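Local coordinates for protein phosphoribosylaminoimidazole carboxylase (Bombyx mori, PDB 4JA0) that probably catalyses two steps of purine biosynthesis, carboxylation of aminoimidazole ribonucleotide and synthesis of SAICAR, as a bifunctional enzyme, at residues A[66-71]-A[78-83]; A[195-200]-A[205-210]. All coordinates share one frame; numbering follows the deposited sequence.

Both contacts belong to the SAICAR synthetase part of the chain. Contact 1 comes first in sequence and closes before contact 2 opens. Contact 1 packs helix 57-74 against strand 80-83, which belongs to one antiparallel sheet. Contact 2 is the hairpin of strands 188-200 and 205-207, in a second antiparallel sheet. Their centres lie about 12 Å apart. The two meet mainly at L207, and F68 also packs against the D209 backbone. A79 N lies 3.0 Å from L207 O, a probable hydrogen bond. F68 CE2 packs 3.6 Å from L207 CD2. The loop leading into strand 80-83 thus probably bonds to the hairpin, which would connect the two sheets.

Contact 1: residues A[66-71]-A[78-83]; sequences KVFEIL and TAFVKI
F80, whose ring meets F68 across this contact, gives its carbonyl oxygen to a weak hydrogen bond from K72 NZ. The same lysine nitrogen also reaches V81 O weakly, so it bridges two successive carbonyls without holding either firmly. The contact between the segments is apolar. F68 and F80 each set their CB against the ring of the other. F68 CB lies 3.6 Å from F80 CD1, and F80 CB lies 3.6 Å from F68 CD1. The ring planes are 30° apart, but the rings are slid past each other. Their centroids are 5.6 Å apart and they barely overlap, so this is not a full stack. F68 has CG anti to its carbonyl carbon (chi1 -81°), which sends the ring off the helix toward the strand. In F80 the CG is anti to the backbone N (chi1 177°), and its ring extends beside the base of F68. T78 adds only its methyl group, with CG2 4.0 Å from F68 CD2. On one face of the F80 ring, K82 N sits 4.0 Å above the plane, over the centre. V81 and K82 both face L90 and form a classic beta bulge where strand 80-83 pairs with strand 88-91. F80 also makes an edge-to-face pair with F89. The contact is plain core packing. It joins helix 57-74 to strand 80-83. V67 and L71 of the helix turn to helix 162-183, while L71 and T78 touch L207 of strand 205-207.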
ATOM      1  N   LYS A  66      43.813  37.512   0.394  1.00  6.12           N
ATOM      2  CA  LYS A  66      42.468  37.635   0.920  1.00 11.01           C
ATOM      3  C   LYS A  66      41.487  36.830   0.064  1.00  9.66           C
ATOM      4  O   LYS A  66      40.666  36.063   0.593  1.00 17.54           O
ATOM      5  CB  LYS A  66      42.072  39.118   1.003  1.00  6.06           C
ATOM      6  N   VAL A  67      41.605  36.967  -1.251  1.00 10.11           N
ATOM      7  CA  VAL A  67      40.758  36.231  -2.179  1.00  4.34           C
ATOM      8  C   VAL A  67      40.933  34.734  -1.984  1.00  4.43           C
ATOM      9  O   VAL A  67      39.954  34.013  -1.828  1.00 15.48           O
ATOM     10  CB  VAL A  67      41.065  36.633  -3.655  1.00  9.49           C
ATOM     11  CG1 VAL A  67      40.428  35.663  -4.651  1.00  6.27           C
ATOM     12  CG2 VAL A  67      40.616  38.065  -3.925  1.00  5.45           C
ATOM     13  N   PHE A  68      42.175  34.271  -1.932  1.00  5.48           N
ATOM     14  CA  PHE A  68      42.437  32.839  -1.821  1.00 10.21           C
ATOM     15  C   PHE A  68      41.910  32.304  -0.497  1.00  8.04           C
ATOM     16  O   PHE A  68      41.424  31.184  -0.438  1.00  6.36           O
ATOM     17  CB  PHE A  68      43.932  32.537  -2.017  1.00  9.87           C
ATOM     18  CG  PHE A  68      44.360  32.485  -3.470  1.00 18.35           C
ATOM     19  CD1 PHE A  68      45.603  32.955  -3.858  1.00 32.22           C
ATOM     20  CD2 PHE A  68      43.501  32.018  -4.456  1.00 28.59           C
ATOM     21  CE1 PHE A  68      45.990  32.929  -5.199  1.00 23.57           C
ATOM     22  CE2 PHE A  68      43.891  31.986  -5.794  1.00 18.79           C
ATOM     23  CZ  PHE A  68      45.132  32.445  -6.160  1.00 15.32           C
ATOM     24  N   GLU A  69      41.930  33.137   0.539  1.00  9.99           N
ATOM     25  CA  GLU A  69      41.377  32.745   1.829  1.00 10.43           C
ATOM     26  C   GLU A  69      39.871  32.558   1.699  1.00  8.39           C
ATOM     27  O   GLU A  69      39.296  31.606   2.259  1.00 10.28           O
ATOM     28  CB  GLU A  69      41.681  33.790   2.910  1.00 12.21           C
ATOM     29  N   ILE A  70      39.231  33.426   0.929  1.00  1.37           N
ATOM     30  CA  ILE A  70      37.804  33.289   0.741  1.00  1.82           C
ATOM     31  C   ILE A  70      37.512  32.005  -0.028  1.00 14.83           C
ATOM     32  O   ILE A  70      36.567  31.269   0.310  1.00 13.08           O
ATOM     33  CB  ILE A  70      37.229  34.478  -0.032  1.00  4.32           C
ATOM     34  CG1 ILE A  70      37.441  35.778   0.760  1.00  4.77           C
ATOM     35  CG2 ILE A  70      35.770  34.233  -0.417  1.00  1.14           C
ATOM     36  CD1 ILE A  70      36.917  37.009   0.051  1.00  3.80           C
ATOM     37  N   LEU A  71      38.358  31.692  -1.011  1.00  5.97           N
ATOM     38  CA  LEU A  71      38.084  30.537  -1.865  1.00 11.37           C
ATOM     39  C   LEU A  71      38.414  29.216  -1.194  1.00  7.42           C
ATOM     40  O   LEU A  71      37.775  28.199  -1.481  1.00  7.21           O
ATOM     41  CB  LEU A  71      38.825  30.659  -3.204  1.00  4.99           C
ATOM     42  CG  LEU A  71      38.225  31.729  -4.120  1.00  4.06           C
ATOM     43  CD1 LEU A  71      39.072  31.923  -5.385  1.00  5.86           C
ATOM     44  CD2 LEU A  71      36.786  31.352  -4.473  1.00  0.65           C
ATOM     45  N   THR A  78      43.301  25.131  -3.860  1.00 15.22           N
ATOM     46  CA  THR A  78      44.270  26.114  -4.373  1.00 13.52           C
ATOM     47  C   THR A  78      45.721  25.758  -4.042  1.00  8.64           C
ATOM     48  O   THR A  78      45.994  24.918  -3.187  1.00 15.78           O
ATOM     49  CB  THR A  78      43.996  27.532  -3.830  1.00 13.99           C
ATOM     50  OG1 THR A  78      43.844  27.483  -2.410  1.00 30.58           O
ATOM     51  CG2 THR A  78      42.737  28.107  -4.452  1.00 20.71           C
ATOM     52  N   ALA A  79      46.647  26.404  -4.735  1.00 13.39           N
ATOM     53  CA  ALA A  79      48.061  26.212  -4.472  1.00 14.01           C
ATOM     54  C   ALA A  79      48.466  27.110  -3.304  1.00 17.57           C
ATOM     55  O   ALA A  79      49.567  26.991  -2.765  1.00 15.96           O
ATOM     56  CB  ALA A  79      48.885  26.533  -5.712  1.00  0.57           C
ATOM     57  N   PHE A  80      47.570  28.007  -2.904  1.00 10.70           N
ATOM     58  CA  PHE A  80      47.932  29.017  -1.915  1.00 16.25           C
ATOM     59  C   PHE A  80      47.977  28.453  -0.492  1.00 21.58           C
ATOM     60  O   PHE A  80      47.024  27.803  -0.029  1.00 17.50           O
ATOM     61  CB  PHE A  80      46.958  30.190  -1.966  1.00 13.35           C
ATOM     62  CG  PHE A  80      47.233  31.235  -0.939  1.00  9.23           C
ATOM     63  CD1 PHE A  80      46.480  31.304   0.216  1.00 13.61           C
ATOM     64  CD2 PHE A  80      48.259  32.147  -1.121  1.00 21.88           C
ATOM     65  CE1 PHE A  80      46.734  32.285   1.177  1.00 16.97           C
ATOM     66  CE2 PHE A  80      48.523  33.126  -0.168  1.00 20.11           C
ATOM     67  CZ  PHE A  80      47.762  33.193   0.984  1.00 12.18           C
ATOM     68  N   VAL A  81      49.071  28.746   0.209  1.00 14.83           N
ATOM     69  CA  VAL A  81      49.259  28.246   1.567  1.00 16.55           C
ATOM     70  C   VAL A  81      49.138  29.351   2.615  1.00 12.85           C
ATOM     71  O   VAL A  81      48.251  29.332   3.458  1.00 34.63           O
ATOM     72  CB  VAL A  81      50.640  27.603   1.751  1.00 14.51           C
ATOM     73  CG1 VAL A  81      50.762  27.072   3.170  1.00 12.04           C
ATOM     74  CG2 VAL A  81      50.871  26.498   0.732  1.00  7.94           C
ATOM     75  N   LYS A  82      50.047  30.313   2.547  1.00 19.76           N
ATOM     76  CA  LYS A  82      50.071  31.431   3.479  1.00 15.91           C
ATOM     77  C   LYS A  82      50.970  32.550   2.977  1.00 14.82           C
ATOM     78  O   LYS A  82      51.881  32.332   2.168  1.00 10.63           O
ATOM     79  CB  LYS A  82      50.552  30.972   4.858  1.00 15.84           C
ATOM     80  CG  LYS A  82      51.986  30.451   4.859  1.00 20.34           C
ATOM     81  CD  LYS A  82      52.464  30.066   6.256  1.00 23.90           C
ATOM     82  CE  LYS A  82      53.868  29.470   6.210  1.00 32.68           C
ATOM     83  NZ  LYS A  82      54.392  29.097   7.554  1.00 43.83           N
ATOM     84  N   ILE A  83      50.732  33.744   3.507  1.00 21.54           N
ATOM     85  CA  ILE A  83      51.583  34.891   3.226  1.00 20.83           C
ATOM     86  C   ILE A  83      52.977  34.659   3.814  1.00 19.74           C
ATOM     87  O   ILE A  83      53.116  34.138   4.927  1.00 18.07           O
ATOM     88  CB  ILE A  83      50.961  36.196   3.775  1.00 16.43           C
ATOM     89  CG1 ILE A  83      50.082  36.848   2.705  1.00 28.86           C
ATOM     90  CG2 ILE A  83      52.030  37.175   4.192  1.00 23.63           C
ATOM     91  CD1 ILE A  83      49.493  38.185   3.106  1.00 22.18           C
TER

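Contact 2: residues A[195-200]-A[205-210]; sequences IEFGVD and IVLADV. With SO4 (sulfate ion), chain H.
E196 carries CG anti to its carbonyl carbon (chi1 -72°), and D209 carries CG anti to its backbone N (chi1 -169°). These torsions lay the two acidic side chains side by side, pointing the same way, carboxylate planes 19° apart. E196 OE1 comes to 3.4 Å from D209 OD1, two acceptors without a bond that, if charged, would probably repel. The D209 side chain is about 5 Å from a sulfate other than the one at I205. The backbones are joined by three nearly straight hydrogen bonds. A208 N donates to E196 O at 3.0 Å. G198 and V206 form a hydrogen-bonded pair, with V206 N donating to G198 O at 2.9 Å and G198 N returning a bond to V206 O. F197 with L207 and V199 with I205 are non-hydrogen-bonded pairs. This is an antiparallel beta hairpin of the SAICAR synthetase domain, and D200 OD1 accepts a hydrogen bond from S204 N in its loop. F197, V199, I205 and L207 share one face of the sheet. There the F197 ring meets I205 CG2 through CD2, at 3.7 Å, and V206 O lies at the ring edge near its plane. The side chains of L207 and I195 cross at about a right angle, L207 CD1 touching I195 CB and CD1. F197 and I195 also pack on T172 of helix 162-183, and F197 pairs edge-to-face with W101. V206 points to the other face, where A208 CB lies 3.9 Å from G198 N. At the loop end, I205 N donates to O1 of a sulfate, probably from the crystallisation liquor, at 3.2 Å.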
ATOM      1  N   ILE A 195      41.668  33.659 -14.312  1.00  2.00           N
ATOM      2  CA  ILE A 195      42.426  32.867 -13.363  1.00  3.44           C
ATOM      3  C   ILE A 195      43.259  31.899 -14.166  1.00  2.28           C
ATOM      4  O   ILE A 195      43.062  31.780 -15.369  1.00  2.49           O
ATOM      5  CB  ILE A 195      41.516  32.092 -12.395  1.00  8.70           C
ATOM      6  CG1 ILE A 195      40.528  31.238 -13.184  1.00  3.27           C
ATOM      7  CG2 ILE A 195      40.774  33.026 -11.489  1.00  2.83           C
ATOM      8  CD1 ILE A 195      39.585  30.427 -12.301  1.00  6.15           C
ATOM      9  N   GLU A 196      44.168  31.200 -13.495  1.00  2.39           N
ATOM     10  CA  GLU A 196      45.009  30.197 -14.135  1.00  3.28           C
ATOM     11  C   GLU A 196      45.137  28.957 -13.248  1.00  3.52           C
ATOM     12  O   GLU A 196      45.106  29.066 -12.033  1.00  7.24           O
ATOM     13  CB  GLU A 196      46.379  30.798 -14.460  1.00 10.31           C
ATOM     14  CG  GLU A 196      46.354  31.802 -15.625  1.00 27.27           C
ATOM     15  CD  GLU A 196      47.671  32.573 -15.809  1.00 42.41           C
ATOM     16  OE1 GLU A 196      48.732  32.083 -15.358  1.00 36.53           O
ATOM     17  OE2 GLU A 196      47.638  33.681 -16.398  1.00 47.03           O
ATOM     18  N   PHE A 197      45.284  27.782 -13.853  1.00 10.07           N
ATOM     19  CA  PHE A 197      45.384  26.524 -13.104  1.00  3.92           C
ATOM     20  C   PHE A 197      46.747  25.857 -13.292  1.00  6.02           C
ATOM     21  O   PHE A 197      47.464  26.130 -14.261  1.00  3.76           O
ATOM     22  CB  PHE A 197      44.313  25.525 -13.554  1.00  2.44           C
ATOM     23  CG  PHE A 197      42.897  25.896 -13.173  1.00  2.62           C
ATOM     24  CD1 PHE A 197      42.047  26.507 -14.099  1.00  2.62           C
ATOM     25  CD2 PHE A 197      42.395  25.578 -11.914  1.00  0.61           C
ATOM     26  CE1 PHE A 197      40.738  26.824 -13.752  1.00  3.08           C
ATOM     27  CE2 PHE A 197      41.101  25.889 -11.573  1.00  1.51           C
ATOM     28  CZ  PHE A 197      40.268  26.507 -12.484  1.00  1.10           C
ATOM     29  N   GLY A 198      47.095  24.972 -12.361  1.00  7.34           N
ATOM     30  CA  GLY A 198      48.309  24.180 -12.471  1.00  7.27           C
ATOM     31  C   GLY A 198      48.010  22.772 -11.989  1.00  7.00           C
ATOM     32  O   GLY A 198      46.959  22.543 -11.394  1.00  7.59           O
ATOM     33  N   VAL A 199      48.919  21.831 -12.236  1.00 12.58           N
ATOM     34  CA  VAL A 199      48.744  20.446 -11.785  1.00 15.71           C
ATOM     35  C   VAL A 199      49.814  20.147 -10.735  1.00 19.09           C
ATOM     36  O   VAL A 199      51.017  20.332 -10.990  1.00 16.88           O
ATOM     37  CB  VAL A 199      48.835  19.430 -12.964  1.00  5.83           C
ATOM     38  CG1 VAL A 199      48.648  18.010 -12.465  1.00  8.68           C
ATOM     39  CG2 VAL A 199      47.820  19.765 -14.041  1.00  2.01           C
ATOM     40  N   ASP A 200      49.379  19.705  -9.553  1.00 17.99           N
ATOM     41  CA  ASP A 200      50.305  19.467  -8.441  1.00 14.05           C
ATOM     42  C   ASP A 200      51.057  18.171  -8.640  1.00 14.61           C
ATOM     43  O   ASP A 200      50.838  17.481  -9.639  1.00  7.68           O
ATOM     44  CB  ASP A 200      49.608  19.530  -7.064  1.00 15.19           C
ATOM     45  CG  ASP A 200      48.696  18.324  -6.771  1.00 39.22           C
ATOM     46  OD1 ASP A 200      48.629  17.352  -7.564  1.00 21.95           O
ATOM     47  OD2 ASP A 200      48.025  18.356  -5.712  1.00 49.24           O
ATOM     48  N   ILE A 205      44.419  19.113 -10.091  1.00  6.12           N
ATOM     49  CA  ILE A 205      44.358  20.456 -10.654  1.00 10.48           C
ATOM     50  C   ILE A 205      44.026  21.501  -9.589  1.00  9.24           C
ATOM     51  O   ILE A 205      42.965  21.455  -8.960  1.00  8.47           O
ATOM     52  CB  ILE A 205      43.334  20.532 -11.804  1.00  3.90           C
ATOM     53  CG1 ILE A 205      43.753  19.600 -12.937  1.00  2.02           C
ATOM     54  CG2 ILE A 205      43.219  21.962 -12.329  1.00  3.31           C
ATOM     55  CD1 ILE A 205      42.839  19.672 -14.139  1.00  2.55           C
ATOM     56  N   VAL A 206      44.928  22.453  -9.396  1.00  3.35           N
ATOM     57  CA  VAL A 206      44.717  23.454  -8.363  1.00  8.15           C
ATOM     58  C   VAL A 206      44.609  24.854  -8.976  1.00  5.46           C
ATOM     59  O   VAL A 206      45.217  25.130 -10.017  1.00  9.05           O
ATOM     60  CB  VAL A 206      45.834  23.401  -7.273  1.00  7.57           C
ATOM     61  CG1 VAL A 206      45.863  22.034  -6.578  1.00  0.00           C
ATOM     62  CG2 VAL A 206      47.174  23.683  -7.882  1.00 18.61           C
ATOM     63  N   LEU A 207      43.798  25.715  -8.360  1.00  7.56           N
ATOM     64  CA  LEU A 207      43.733  27.129  -8.747  1.00  7.03           C
ATOM     65  C   LEU A 207      45.020  27.762  -8.254  1.00 10.12           C
ATOM     66  O   LEU A 207      45.301  27.736  -7.050  1.00 11.29           O
ATOM     67  CB  LEU A 207      42.524  27.798  -8.105  1.00  4.22           C
ATOM     68  CG  LEU A 207      42.441  29.296  -8.318  1.00  4.49           C
ATOM     69  CD1 LEU A 207      42.113  29.609  -9.756  1.00  4.94           C
ATOM     70  CD2 LEU A 207      41.400  29.889  -7.391  1.00 10.54           C
ATOM     71  N   ALA A 208      45.802  28.347  -9.153  1.00  7.07           N
ATOM     72  CA  ALA A 208      47.206  28.484  -8.812  1.00 10.67           C
ATOM     73  C   ALA A 208      47.931  29.788  -9.092  1.00 16.95           C
ATOM     74  O   ALA A 208      49.091  29.941  -8.686  1.00 27.93           O
ATOM     75  CB  ALA A 208      47.961  27.346  -9.454  1.00  9.73           C
ATOM     76  N   ASP A 209      47.297  30.730  -9.769  1.00 15.76           N
ATOM     77  CA  ASP A 209      48.042  31.943 -10.114  1.00 27.39           C
ATOM     78  C   ASP A 209      47.944  32.995  -9.015  1.00 25.60           C
ATOM     79  O   ASP A 209      48.432  32.811  -7.904  1.00 16.03           O
ATOM     80  CB  ASP A 209      47.600  32.502 -11.480  1.00 36.73           C
ATOM     81  CG  ASP A 209      48.533  33.601 -12.001  1.00 56.45           C
ATOM     82  OD1 ASP A 209      48.123  34.356 -12.917  1.00 42.09           O
ATOM     83  OD2 ASP A 209      49.671  33.707 -11.488  1.00 52.14           O
ATOM     84  N   VAL A 210      47.323  34.110  -9.371  1.00 37.73           N
ATOM     85  CA  VAL A 210      47.208  35.274  -8.534  1.00 15.70           C
ATOM     86  C   VAL A 210      45.894  35.920  -8.935  1.00 18.66           C
ATOM     87  O   VAL A 210      45.627  36.105 -10.117  1.00 29.30           O
ATOM     88  CB  VAL A 210      48.366  36.227  -8.796  1.00 14.82           C
ATOM     89  CG1 VAL A 210      47.947  37.649  -8.527  1.00 21.98           C
ATOM     90  CG2 VAL A 210      49.561  35.836  -7.951  1.00 11.65           C
TER
HETATM   91  S   SO4 H 504      40.793  17.694  -8.832  1.00106.59           S
HETATM   92  O1  SO4 H 504      41.745  17.350  -9.890  1.00 23.24           O
HETATM   93  O2  SO4 H 504      40.542  16.511  -8.011  1.00 87.68           O
HETATM   94  O3  SO4 H 504      41.306  18.788  -7.975  1.00 12.49           O
HETATM   95  O4  SO4 H 504      39.547  18.072  -9.499  1.00 44.06           O